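Local atomic coordinates of cellulose-binding protein (Saccharophagus degradans, PDB entry 2YHG), a protein that probably binds polysaccharide and may hydrolyse glycosidic bonds, its C-terminal part, described here, carrying a nucleoside hydrolase-like domain. Residues I185-T193 against V278-G286; S263-F271 against I304-D314. One frame throughout, in Å; residues are numbered along the deposited sequence. Where two conformers were deposited one is given.

Contact 1: residues I185-T193 against V278-G286; sequences ILGQDNAGT and VRGMSCMSG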
ATOM      1  N   ILE A 185      -1.267 -10.920   0.122  1.00  5.46           N
ATOM      2  CA  ILE A 185       0.128 -11.298   0.318  1.00  5.75           C
ATOM      3  C   ILE A 185       0.259 -12.821   0.227  1.00  5.75           C
ATOM      4  O   ILE A 185      -0.216 -13.547   1.100  1.00  6.16           O
ATOM      5  CB  ILE A 185       0.664 -10.805   1.672  1.00  6.08           C
ATOM      6  CG1 ILE A 185       0.661  -9.264   1.725  1.00  6.64           C
ATOM      7  CG2 ILE A 185       2.067 -11.400   1.909  1.00  6.76           C
ATOM      8  CD1 ILE A 185       1.840  -8.616   1.009  1.00  7.32           C
ATOM      9  N   LEU A 186       0.890 -13.266  -0.854  1.00  5.56           N
ATOM     10  CA  LEU A 186       1.393 -14.623  -1.049  1.00  6.20           C
ATOM     11  C   LEU A 186       0.364 -15.711  -1.272  1.00  6.30           C
ATOM     12  O   LEU A 186       0.742 -16.792  -1.748  1.00  8.77           O
ATOM     13  CB  LEU A 186       2.356 -15.045   0.062  1.00  6.12           C
ATOM     14  CG  LEU A 186       3.729 -14.391  -0.036  1.00  7.61           C
ATOM     15  CD1 LEU A 186       4.427 -14.338   1.330  1.00  8.77           C
ATOM     16  CD2 LEU A 186       4.597 -15.166  -1.021  1.00  9.20           C
ATOM     17  N   GLY A 187      -0.896 -15.545  -0.915  1.00  5.82           N
ATOM     18  CA  GLY A 187      -1.905 -16.592  -1.026  1.00  5.42           C
ATOM     19  C   GLY A 187      -1.864 -17.503   0.160  1.00  5.73           C
ATOM     20  O   GLY A 187      -1.017 -18.397   0.303  1.00  6.53           O
ATOM     21  N   GLN A 188      -2.761 -17.234   1.115  1.00  5.49           N
ATOM     22  CA  GLN A 188      -2.762 -17.921   2.381  1.00  5.60           C
ATOM     23  C   GLN A 188      -4.127 -18.503   2.728  1.00  5.93           C
ATOM     24  O   GLN A 188      -4.302 -19.032   3.817  1.00  6.71           O
ATOM     25  CB  GLN A 188      -2.248 -17.028   3.500  1.00  6.04           C
ATOM     26  CG  GLN A 188      -0.814 -16.576   3.256  1.00  6.60           C
ATOM     27  CD  GLN A 188      -0.389 -15.582   4.295  1.00  6.13           C
ATOM     28  OE1 GLN A 188      -0.311 -15.926   5.470  1.00  7.55           O
ATOM     29  NE2 GLN A 188      -0.128 -14.347   3.901  1.00  7.31           N
ATOM     30  N   ASP A 189      -5.065 -18.471   1.798  1.00  5.31           N
ATOM     31  CA  ASP A 189      -6.207 -19.344   1.862  1.00  5.64           C
ATOM     32  C   ASP A 189      -6.781 -19.510   0.482  1.00  4.94           C
ATOM     33  O   ASP A 189      -6.436 -18.815  -0.473  1.00  6.38           O
ATOM     34  CB  ASP A 189      -7.253 -18.950   2.923  1.00  5.59           C
ATOM     35  CG  ASP A 189      -8.092 -17.719   2.614  1.00  5.93           C
ATOM     36  OD1 ASP A 189      -7.999 -17.158   1.502  1.00  6.61           O
ATOM     37  OD2 ASP A 189      -8.860 -17.326   3.535  1.00  6.47           O
ATOM     38  N   ASN A 190      -7.702 -20.471   0.365  1.00  6.22           N
ATOM     39  CA  ASN A 190      -8.360 -20.787  -0.895  0.50  5.99           C
ATOM     40  C   ASN A 190      -9.463 -19.788  -1.242  1.00  5.76           C
ATOM     41  O   ASN A 190      -9.964 -19.792  -2.360  1.00  7.05           O
ATOM     42  CB  ASN A 190      -8.881 -22.231  -0.846  0.50  6.34           C
ATOM     43  CG  ASN A 190      -9.760 -22.482   0.344  0.50  5.24           C
ATOM     44  OD1 ASN A 190     -10.742 -21.758   0.529  0.50  6.54           O
ATOM     45  ND2 ASN A 190      -9.480 -23.553   1.094  0.50  8.26           N
ATOM     46  N   ALA A 191      -9.819 -18.890  -0.317  1.00  5.98           N
ATOM     47  CA  ALA A 191     -10.877 -17.917  -0.540  1.00  6.03           C
ATOM     48  C   ALA A 191     -10.427 -16.795  -1.455  1.00  5.67           C
ATOM     49  O   ALA A 191     -11.220 -16.278  -2.234  1.00  6.57           O
ATOM     50  CB  ALA A 191     -11.396 -17.375   0.779  1.00  7.50           C
ATOM     51  N   GLY A 192      -9.163 -16.399  -1.380  1.00  6.49           N
ATOM     52  CA  GLY A 192      -8.652 -15.445  -2.355  1.00  7.03           C
ATOM     53  C   GLY A 192      -8.732 -16.006  -3.748  1.00  5.99           C
ATOM     54  O   GLY A 192      -9.106 -15.320  -4.697  1.00  6.54           O
ATOM     55  N   THR A 193      -8.369 -17.265  -3.907  1.00  5.99           N
ATOM     56  CA  THR A 193      -8.436 -17.921  -5.216  1.00  6.24           C
ATOM     57  C   THR A 193      -9.884 -17.998  -5.705  1.00  5.98           C
ATOM     58  O   THR A 193     -10.155 -17.732  -6.884  1.00  6.41           O
ATOM     59  CB  THR A 193      -7.777 -19.299  -5.168  1.00  6.20           C
ATOM     60  OG1 THR A 193      -6.579 -19.184  -4.380  1.00  7.03           O
ATOM     61  CG2 THR A 193      -7.481 -19.759  -6.556  1.00  6.65           C
ATOM     62  N   VAL A 278      -1.406 -18.661 -10.239  1.00  6.17           N
ATOM     63  CA  VAL A 278      -0.425 -18.198  -9.236  1.00  6.95           C
ATOM     64  C   VAL A 278      -0.721 -18.943  -7.926  1.00  5.87           C
ATOM     65  O   VAL A 278      -1.805 -18.792  -7.345  1.00  6.46           O
ATOM     66  CB  VAL A 278      -0.481 -16.687  -9.020  1.00  6.73           C
ATOM     67  CG1 VAL A 278       0.520 -16.276  -7.965  1.00  8.22           C
ATOM     68  CG2 VAL A 278      -0.182 -15.944 -10.302  1.00  8.10           C
ATOM     69  N   ARG A 279       0.209 -19.752  -7.461  1.00  6.48           N
ATOM     70  CA  ARG A 279      -0.028 -20.607  -6.309  1.00  6.19           C
ATOM     71  C   ARG A 279       0.282 -19.918  -4.990  1.00  6.31           C
ATOM     72  O   ARG A 279       1.243 -19.152  -4.887  1.00  7.08           O
ATOM     73  CB  ARG A 279       0.776 -21.897  -6.426  1.00  7.02           C
ATOM     74  CG  ARG A 279       0.451 -22.748  -7.651  1.00  7.00           C
ATOM     75  CD  ARG A 279      -1.012 -23.101  -7.750  1.00  6.79           C
ATOM     76  NE  ARG A 279      -1.258 -24.079  -8.800  1.00  6.82           N
ATOM     77  CZ  ARG A 279      -2.350 -24.147  -9.568  1.00  6.40           C
ATOM     78  NH1 ARG A 279      -3.257 -23.193  -9.573  1.00  6.76           N
ATOM     79  NH2 ARG A 279      -2.547 -25.228 -10.327  1.00  7.31           N
ATOM     80  N   GLY A 280      -0.508 -20.247  -3.994  1.00  6.46           N
ATOM     81  CA  GLY A 280      -0.317 -19.778  -2.632  1.00  6.04           C
ATOM     82  C   GLY A 280       0.791 -20.526  -1.917  1.00  6.13           C
ATOM     83  O   GLY A 280       1.512 -21.344  -2.488  1.00  7.47           O
ATOM     84  N   MET A 281       0.909 -20.241  -0.638  1.00  6.27           N
ATOM     85  CA  MET A 281       1.944 -20.810   0.196  1.00  6.47           C
ATOM     86  C   MET A 281       1.720 -22.282   0.462  1.00  6.88           C
ATOM     87  O   MET A 281       0.659 -22.845   0.234  1.00  7.32           O
ATOM     88  CB  MET A 281       2.019 -20.037   1.508  1.00  6.77           C
ATOM     89  CG  MET A 281       2.325 -18.554   1.321  1.00  7.11           C
ATOM     90  SD  MET A 281       2.690 -17.634   2.828  1.00  7.38           S
ATOM     91  CE  MET A 281       4.411 -18.071   3.048  1.00  8.94           C
ATOM     92  N   SER A 282       2.760 -22.917   1.008  1.00  7.31           N
ATOM     93  CA  SER A 282       2.773 -24.372   1.154  1.00  8.73           C
ATOM     94  C   SER A 282       1.676 -24.890   2.069  1.00  8.72           C
ATOM     95  O   SER A 282       1.213 -26.013   1.864  1.00 10.03           O
ATOM     96  CB  SER A 282       4.118 -24.834   1.677  1.00  9.55           C
ATOM     97  OG  SER A 282       4.343 -24.344   2.978  1.00 11.07           O
ATOM     98  N   CYS A 283       1.172 -24.060   2.986  1.00  8.23           N
ATOM     99  CA  CYS A 283       0.110 -24.452   3.875  1.00  8.47           C
ATOM    100  C   CYS A 283      -1.250 -24.549   3.210  1.00  8.06           C
ATOM    101  O   CYS A 283      -2.188 -25.013   3.862  1.00  9.45           O
ATOM    102  CB  CYS A 283       0.049 -23.548   5.114  1.00  9.50           C
ATOM    103  SG  CYS A 283      -0.111 -21.716   4.869  0.70  7.89           S
ATOM    104  N   MET A 284      -1.329 -24.224   1.914  1.00  7.66           N
ATOM    105  CA  MET A 284      -2.534 -24.443   1.146  1.00  7.40           C
ATOM    106  C   MET A 284      -2.245 -25.221  -0.147  1.00  8.23           C
ATOM    107  O   MET A 284      -3.009 -25.142  -1.114  1.00  8.37           O
ATOM    108  CB  MET A 284      -3.288 -23.142   0.844  1.00  8.18           C
ATOM    109  CG  MET A 284      -2.521 -22.111   0.053  1.00  7.74           C
ATOM    110  SD  MET A 284      -3.512 -20.698  -0.444  1.00  7.89           S
ATOM    111  CE  MET A 284      -4.705 -21.524  -1.527  1.00  8.23           C
ATOM    112  N   SER A 285      -1.230 -26.069  -0.103  1.00  9.38           N
ATOM    113  CA  SER A 285      -0.882 -26.846  -1.264  1.00  9.70           C
ATOM    114  C   SER A 285      -2.066 -27.659  -1.786  1.00  8.66           C
ATOM    115  O   SER A 285      -2.836 -28.225  -1.040  1.00 11.08           O
ATOM    116  CB  SER A 285       0.290 -27.747  -0.936  1.00 12.94           C
ATOM    117  OG  SER A 285      -0.034 -28.585   0.125  1.00 18.69           O
ATOM    118  N   GLY A 286      -2.194 -27.671  -3.102  1.00  9.17           N
ATOM    119  CA  GLY A 286      -3.242 -28.449  -3.758  1.00  8.81           C
ATOM    120  C   GLY A 286      -4.576 -27.728  -3.853  1.00  8.03           C
ATOM    121  O   GLY A 286      -5.445 -28.183  -4.594  1.00  9.92           O
TER
HETATM  122  O   HOH W   1       2.845 -17.794  -3.044  1.00 12.55           O
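In the nucleoside hydrolase-like domain, the turn that leads from the parallel-sheet strand 180-185 into helix 190-198 is met by the loop 278-286, where Gly187 and Gly280 bring the two backbones together with CA atoms 3.9 Å apart. The two glycines meet backbone to backbone, Gly187 O lying 3.3 Å from Gly280 CA. One direct hydrogen bond joins the segments: Met281 N donates to Gly187 O at 2.8 Å, nearly straight (172°) and in the carbonyl plane. Beside it Gly280 CA makes a CH...O contact of 3.3 Å with Leu186 O, and a water donates to both Leu186 O and Arg279 O, linking two carbonyls that could not bond to each other.

Two methionines grip the turn. Met281 lays its chain across Leu186, CG to CB 3.7 Å, and alongside Gln188, whose CG lies 3.7 Å from Met281 SD. Met284 points at the turn with CG between its backbone N and carbonyl carbon (chi1 60°), and the bend at chi3 (-64°) carries CE to 3.4 Å from Asp189 O. Gln188, extended beyond CG, reaches Ile185 O with NE2; that oxygen lies in the amide plane, but the donor is tilted from the carbonyl plane. NE2 also bonds Trp151 O, and the side chain lies close to the calcium held by Asp36, Asp43, Trp151 and Asp244. Asp189 is the N-cap of the helix, its OD1 accepting from Gly192 N, weakly from Ala191 N, and from Cys154 N.

The disulfide Cys283-Cys68 ties the loop to the rest of the domain; Ala191 packs on helix 155-167, and Thr193 touches Met296 of strand 295-298 while its OG1 bonds Asp288.

Contact 2: residues S263-F271 against I304-D314; sequences SMGGWGGRF and IKRWSTAIHND. With EDO (1,2-ethanediol), chain K.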
ATOM      1  N   SER A 263       0.298  -1.674 -12.882  1.00  6.90           N
ATOM      2  CA  SER A 263       1.556  -1.666 -13.618  1.00  7.15           C
ATOM      3  C   SER A 263       2.454  -0.477 -13.293  1.00  6.86           C
ATOM      4  O   SER A 263       3.593  -0.458 -13.778  1.00  7.33           O
ATOM      5  CB  SER A 263       1.257  -1.630 -15.095  1.00  8.79           C
ATOM      6  OG  SER A 263       0.527  -0.440 -15.386  1.00  9.03           O
ATOM      7  N   MET A 264       2.022   0.500 -12.508  1.00  6.74           N
ATOM      8  CA  MET A 264       2.828   1.706 -12.344  1.00  6.77           C
ATOM      9  C   MET A 264       4.127   1.474 -11.607  1.00  6.68           C
ATOM     10  O   MET A 264       5.117   2.170 -11.866  1.00  7.12           O
ATOM     11  CB  MET A 264       2.062   2.835 -11.655  1.00  7.13           C
ATOM     12  CG  MET A 264       1.084   3.546 -12.572  1.00  7.82           C
ATOM     13  SD  MET A 264       0.678   5.168 -11.883  1.00  8.02           S
ATOM     14  CE  MET A 264      -0.499   5.769 -13.080  1.00  9.50           C
ATOM     15  N   GLY A 265       4.122   0.609 -10.605  1.00  7.03           N
ATOM     16  CA  GLY A 265       5.261   0.492  -9.705  1.00  7.67           C
ATOM     17  C   GLY A 265       5.215   1.516  -8.590  1.00  7.03           C
ATOM     18  O   GLY A 265       4.646   2.602  -8.725  1.00  8.53           O
ATOM     19  N   GLY A 266       5.786   1.136  -7.451  1.00  7.94           N
ATOM     20  CA  GLY A 266       5.751   1.938  -6.253  1.00  7.66           C
ATOM     21  C   GLY A 266       6.164   1.080  -5.092  1.00  7.24           C
ATOM     22  O   GLY A 266       6.712   0.000  -5.275  1.00  7.36           O
ATOM     23  N   TRP A 267       5.969   1.573  -3.882  1.00  6.98           N
ATOM     24  CA  TRP A 267       6.517   0.907  -2.711  1.00  7.08           C
ATOM     25  C   TRP A 267       5.881  -0.442  -2.403  1.00  6.60           C
ATOM     26  O   TRP A 267       6.437  -1.192  -1.592  1.00  7.74           O
ATOM     27  CB  TRP A 267       6.424   1.806  -1.505  1.00  6.78           C
ATOM     28  CG  TRP A 267       7.275   3.019  -1.430  1.00  7.74           C
ATOM     29  CD1 TRP A 267       8.057   3.573  -2.399  1.00  7.83           C
ATOM     30  CD2 TRP A 267       7.427   3.817  -0.259  1.00  7.32           C
ATOM     31  NE1 TRP A 267       8.715   4.677  -1.882  1.00  8.34           N
ATOM     32  CE2 TRP A 267       8.348   4.832  -0.565  1.00  8.30           C
ATOM     33  CE3 TRP A 267       6.891   3.750   1.031  1.00  7.88           C
ATOM     34  CZ2 TRP A 267       8.752   5.783   0.363  1.00  8.47           C
ATOM     35  CZ3 TRP A 267       7.305   4.681   1.958  1.00  8.66           C
ATOM     36  CH2 TRP A 267       8.242   5.683   1.628  1.00  8.68           C
ATOM     37  N   GLY A 268       4.742  -0.766  -3.007  1.00  6.68           N
ATOM     38  CA  GLY A 268       4.185  -2.103  -2.906  1.00  7.04           C
ATOM     39  C   GLY A 268       4.535  -3.028  -4.055  1.00  6.63           C
ATOM     40  O   GLY A 268       4.016  -4.152  -4.122  1.00  7.32           O
ATOM     41  N   GLY A 269       5.406  -2.582  -4.949  1.00  6.72           N
ATOM     42  CA  GLY A 269       5.800  -3.356  -6.109  1.00  6.97           C
ATOM     43  C   GLY A 269       5.099  -2.962  -7.384  1.00  6.60           C
ATOM     44  O   GLY A 269       4.271  -2.037  -7.434  1.00  6.91           O
ATOM     45  N   ARG A 270       5.448  -3.685  -8.441  1.00  6.92           N
ATOM     46  CA  ARG A 270       4.973  -3.427  -9.811  1.00  6.60           C
ATOM     47  C   ARG A 270       4.396  -4.721 -10.370  1.00  7.02           C
ATOM     48  O   ARG A 270       5.023  -5.770 -10.239  1.00  7.50           O
ATOM     49  CB  ARG A 270       6.136  -2.937 -10.690  1.00  7.31           C
ATOM     50  CG  ARG A 270       5.689  -2.484 -12.041  1.00  7.45           C
ATOM     51  CD  ARG A 270       6.808  -1.814 -12.822  1.00  8.90           C
ATOM     52  NE  ARG A 270       8.014  -2.664 -12.956  1.00 10.41           N
ATOM     53  CZ  ARG A 270       8.128  -3.680 -13.809  1.00 11.23           C
ATOM     54  NH1 ARG A 270       7.156  -3.948 -14.649  1.00 11.57           N
ATOM     55  NH2 ARG A 270       9.215  -4.430 -13.803  1.00 14.40           N
ATOM     56  N   PHE A 271       3.227  -4.621 -10.984  1.00  7.09           N
ATOM     57  CA  PHE A 271       2.458  -5.796 -11.405  1.00  6.86           C
ATOM     58  C   PHE A 271       2.101  -5.642 -12.880  1.00  7.65           C
ATOM     59  O   PHE A 271       1.079  -5.074 -13.218  1.00  8.36           O
ATOM     60  CB  PHE A 271       1.217  -5.938 -10.538  1.00  7.14           C
ATOM     61  CG  PHE A 271       1.565  -5.935  -9.066  1.00  6.62           C
ATOM     62  CD1 PHE A 271       2.017  -7.086  -8.439  1.00  7.93           C
ATOM     63  CD2 PHE A 271       1.500  -4.791  -8.309  1.00  6.88           C
ATOM     64  CE1 PHE A 271       2.395  -7.084  -7.129  1.00  7.90           C
ATOM     65  CE2 PHE A 271       1.869  -4.786  -6.981  1.00  8.12           C
ATOM     66  CZ  PHE A 271       2.352  -5.932  -6.410  1.00  7.91           C
ATOM     67  N   ILE A 304      10.354  -3.903  -5.048  1.00  6.95           N
ATOM     68  CA  ILE A 304      10.251  -3.059  -3.861  1.00  7.30           C
ATOM     69  C   ILE A 304      11.617  -2.511  -3.439  1.00  7.26           C
ATOM     70  O   ILE A 304      11.732  -1.381  -2.997  1.00  7.87           O
ATOM     71  CB  ILE A 304       9.540  -3.761  -2.697  1.00  7.16           C
ATOM     72  CG1 ILE A 304       8.158  -4.286  -3.140  1.00  7.47           C
ATOM     73  CG2 ILE A 304       9.408  -2.842  -1.496  1.00  8.67           C
ATOM     74  CD1 ILE A 304       7.507  -5.112  -2.121  1.00  9.66           C
ATOM     75  N   LYS A 305      12.643  -3.358  -3.503  1.00  7.97           N
ATOM     76  CA  LYS A 305      13.958  -2.999  -3.016  1.00  9.13           C
ATOM     77  C   LYS A 305      14.502  -1.698  -3.576  1.00  8.79           C
ATOM     78  O   LYS A 305      15.227  -0.977  -2.887  1.00  9.22           O
ATOM     79  CB  LYS A 305      14.903  -4.177  -3.240  1.00 12.60           C
ATOM     80  CG  LYS A 305      16.306  -3.944  -2.713  1.00 14.23           C
ATOM     81  N   ARG A 306      14.171  -1.373  -4.817  1.00  8.84           N
ATOM     82  CA  ARG A 306      14.625  -0.117  -5.370  1.00  9.54           C
ATOM     83  C   ARG A 306      14.204   1.089  -4.540  1.00  9.52           C
ATOM     84  O   ARG A 306      14.876   2.118  -4.605  1.00 11.78           O
ATOM     85  CB  ARG A 306      14.162  -0.003  -6.809  1.00 10.37           C
ATOM     86  CG  ARG A 306      12.658   0.114  -6.957  1.00 10.30           C
ATOM     87  CD  ARG A 306      12.216   0.101  -8.405  1.00 13.31           C
ATOM     88  NE  ARG A 306      12.838   1.176  -9.138  1.00 14.68           N
ATOM     89  CZ  ARG A 306      13.070   1.165 -10.444  1.00 15.34           C
ATOM     90  NH1 ARG A 306      12.590   0.208 -11.218  1.00 14.67           N
ATOM     91  NH2 ARG A 306      13.718   2.172 -10.995  1.00 17.23           N
ATOM     92  N   TRP A 307      13.128   0.973  -3.774  1.00  8.32           N
ATOM     93  CA  TRP A 307      12.612   2.044  -2.952  1.00  8.30           C
ATOM     94  C   TRP A 307      13.093   1.991  -1.490  1.00  8.44           C
ATOM     95  O   TRP A 307      12.700   2.813  -0.694  1.00  9.41           O
ATOM     96  CB  TRP A 307      11.083   1.981  -2.946  1.00  9.21           C
ATOM     97  CG  TRP A 307      10.454   1.916  -4.320  1.00  8.31           C
ATOM     98  CD1 TRP A 307       9.843   0.833  -4.866  1.00  8.30           C
ATOM     99  CD2 TRP A 307      10.391   2.949  -5.318  1.00  8.83           C
ATOM    100  NE1 TRP A 307       9.420   1.103  -6.136  1.00  8.02           N
ATOM    101  CE2 TRP A 307       9.752   2.398  -6.444  1.00  7.94           C
ATOM    102  CE3 TRP A 307      10.830   4.273  -5.369  1.00  9.63           C
ATOM    103  CZ2 TRP A 307       9.496   3.137  -7.590  1.00  9.32           C
ATOM    104  CZ3 TRP A 307      10.564   5.004  -6.509  1.00 10.96           C
ATOM    105  CH2 TRP A 307       9.925   4.427  -7.608  1.00 10.94           C
ATOM    106  N   SER A 308      13.910   1.005  -1.142  1.00  8.90           N
ATOM    107  CA  SER A 308      14.206   0.675   0.243  0.50  8.29           C
ATOM    108  C   SER A 308      14.750   1.852   1.047  1.00  8.80           C
ATOM    109  O   SER A 308      14.397   2.011   2.206  1.00  9.28           O
ATOM    110  CB  SER A 308      15.179  -0.516   0.336  0.50  8.45           C
ATOM    111  OG  SER A 308      14.476  -1.757   0.256  0.50  8.15           O
ATOM    112  N   THR A 309      15.672   2.636   0.482  1.00  9.06           N
ATOM    113  CA  THR A 309      16.241   3.716   1.289  1.00 10.18           C
ATOM    114  C   THR A 309      15.138   4.654   1.751  1.00  9.36           C
ATOM    115  O   THR A 309      15.109   5.087   2.923  1.00 10.09           O
ATOM    116  CB  THR A 309      17.324   4.454   0.534  1.00 11.47           C
ATOM    117  OG1 THR A 309      18.388   3.543   0.291  1.00 13.02           O
ATOM    118  CG2 THR A 309      17.845   5.645   1.344  1.00 13.34           C
ATOM    119  N   ALA A 310      14.259   5.047   0.825  1.00  8.76           N
ATOM    120  CA  ALA A 310      13.164   5.937   1.167  1.00  8.91           C
ATOM    121  C   ALA A 310      12.243   5.307   2.209  1.00  8.15           C
ATOM    122  O   ALA A 310      11.794   5.956   3.139  1.00  8.61           O
ATOM    123  CB  ALA A 310      12.396   6.351  -0.072  1.00  9.16           C
ATOM    124  N   ILE A 311      11.919   4.031   2.010  1.00  8.06           N
ATOM    125  CA  ILE A 311      11.056   3.287   2.920  1.00  8.03           C
ATOM    126  C   ILE A 311      11.646   3.271   4.331  1.00  7.73           C
ATOM    127  O   ILE A 311      10.951   3.553   5.315  1.00  8.47           O
ATOM    128  CB  ILE A 311      10.829   1.842   2.428  1.00  7.68           C
ATOM    129  CG1 ILE A 311      10.009   1.834   1.131  1.00  7.94           C
ATOM    130  CG2 ILE A 311      10.207   0.982   3.511  1.00  8.56           C
ATOM    131  CD1 ILE A 311       9.962   0.482   0.423  1.00  8.36           C
ATOM    132  N   HIS A 312      12.932   2.952   4.436  1.00  7.85           N
ATOM    133  CA  HIS A 312      13.518   2.824   5.752  1.00  7.88           C
ATOM    134  C   HIS A 312      13.654   4.164   6.458  1.00  8.70           C
ATOM    135  O   HIS A 312      13.416   4.281   7.671  1.00  8.95           O
ATOM    136  CB  HIS A 312      14.884   2.149   5.696  1.00  8.48           C
ATOM    137  CG  HIS A 312      14.838   0.780   5.105  1.00  8.33           C
ATOM    138  ND1 HIS A 312      13.746  -0.056   5.210  1.00  8.27           N
ATOM    139  CD2 HIS A 312      15.752   0.122   4.356  1.00  9.18           C
ATOM    140  CE1 HIS A 312      14.001  -1.153   4.516  1.00  8.29           C
ATOM    141  NE2 HIS A 312      15.223  -1.095   4.022  1.00  9.36           N
ATOM    142  N   ASN A 313      14.009   5.187   5.701  1.00  8.18           N
ATOM    143  CA  ASN A 313      14.153   6.506   6.289  1.00  9.24           C
ATOM    144  C   ASN A 313      12.795   7.032   6.748  1.00  8.78           C
ATOM    145  O   ASN A 313      12.675   7.667   7.805  1.00  9.27           O
ATOM    146  CB  ASN A 313      14.812   7.477   5.312  1.00  9.74           C
ATOM    147  CG  ASN A 313      16.263   7.173   5.090  1.00 10.40           C
ATOM    148  OD1 ASN A 313      16.819   6.163   5.561  1.00 11.11           O
ATOM    149  ND2 ASN A 313      16.903   8.061   4.330  1.00 10.93           N
ATOM    150  N   ASP A 314      11.750   6.757   5.960  1.00  9.03           N
ATOM    151  CA  ASP A 314      10.401   7.133   6.305  1.00  8.49           C
ATOM    152  C   ASP A 314      10.009   6.576   7.678  1.00  8.73           C
ATOM    153  O   ASP A 314       9.520   7.307   8.545  1.00  9.40           O
ATOM    154  CB  ASP A 314       9.467   6.640   5.211  1.00  8.62           C
ATOM    155  CG  ASP A 314       8.034   6.980   5.443  1.00  9.55           C
ATOM    156  OD1 ASP A 314       7.694   8.134   5.795  1.00 10.97           O
ATOM    157  OD2 ASP A 314       7.195   6.093   5.248  1.00 15.89           O
TER
HETATM  158  C1  EDO K1943      12.880   5.752 -10.344  1.00 19.43           C
HETATM  159  O1  EDO K1943      14.113   5.024 -10.357  1.00 22.52           O
HETATM  160  C2  EDO K1943      11.919   5.324 -11.442  1.00 15.08           C
HETATM  161  O2  EDO K1943      12.457   5.670 -12.710  1.00 16.67           O
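Trp267, in a type I beta turn from Gly266 to Gly269, packs its indole against Trp307 and the first turns of helix 308-323, which is preceded by the 3-10 segment 305-307. The turn is closed by Gly269 N donating to Gly266 O, and no hydrogen bond crosses between the segments.

Ring contacts dominate. Ile311 CG1 sits over the centre of one face of the Trp267 six-membered ring, 3.7 Å from its centroid, in a CH-pi contact. Trp307 meets the pyrrole end of the same indole: the two five-membered rings are oblique, their planes at 42°, and Trp267 CD1 stands over one face of Trp307, toward the rim, while Arg306 CG covers the opposite face. The first torsion of Trp267 (chi1 -69°), with CG anti to the carbonyl carbon, carries the indole from beside Trp307 toward Asp314.

Apolar contacts fill in around these rings. Ala310 CB lies 3.7 Å from Trp267 CZ2, and Tyr427 and Tyr429 of strand 427-436 touch Ala310, joining this helix to the C-terminal beta domain. The Ile304 methyl CG2 packs at 3.4 Å on Trp267 O, a buried carbonyl oxygen that has no polar partner in the model.

Polar and metal contacts come last. Gly266 and Ser303 belong to a magnesium site close to Trp307, and Ser303 OG also accepts from Arg270 N. Arg306 NH2 donates to O1 of a 1,2-ethanediol, probably from the crystallisation liquor, at 2.9 Å, while its NH1 forms a salt bridge with Glu381. Asp314, whose OD1 is salt-bridged to Arg318 and hydrogen-bonded to His333, places OD2 at the edge of the Trp267 ring, in its plane, 3.6 Å from CZ3, with the carboxylate turned 60° against the indole.

Overall arrangement
From the N terminus the chain first builds most of the parallel sheet, then passes strand 180-185 and enters 185-193, the first half of contact 1. It next runs through strand 203-207 and several helices to 263-271, the first half of contact 2, and only after strand 273-276 does 278-286 return to close contact 1, a loop of 84 intervening residues. Contact 2 closes last, when 304-314 comes back after strand 295-298, so the two loops cross rather than nest. Their centres lie about 24 Å apart. Contact 1 fastens a sheet-to-helix turn on one flank of the domain; contact 2 ties 263-271 to the start of helix 308-323, which packs on strand 427-436 of the C-terminal beta domain.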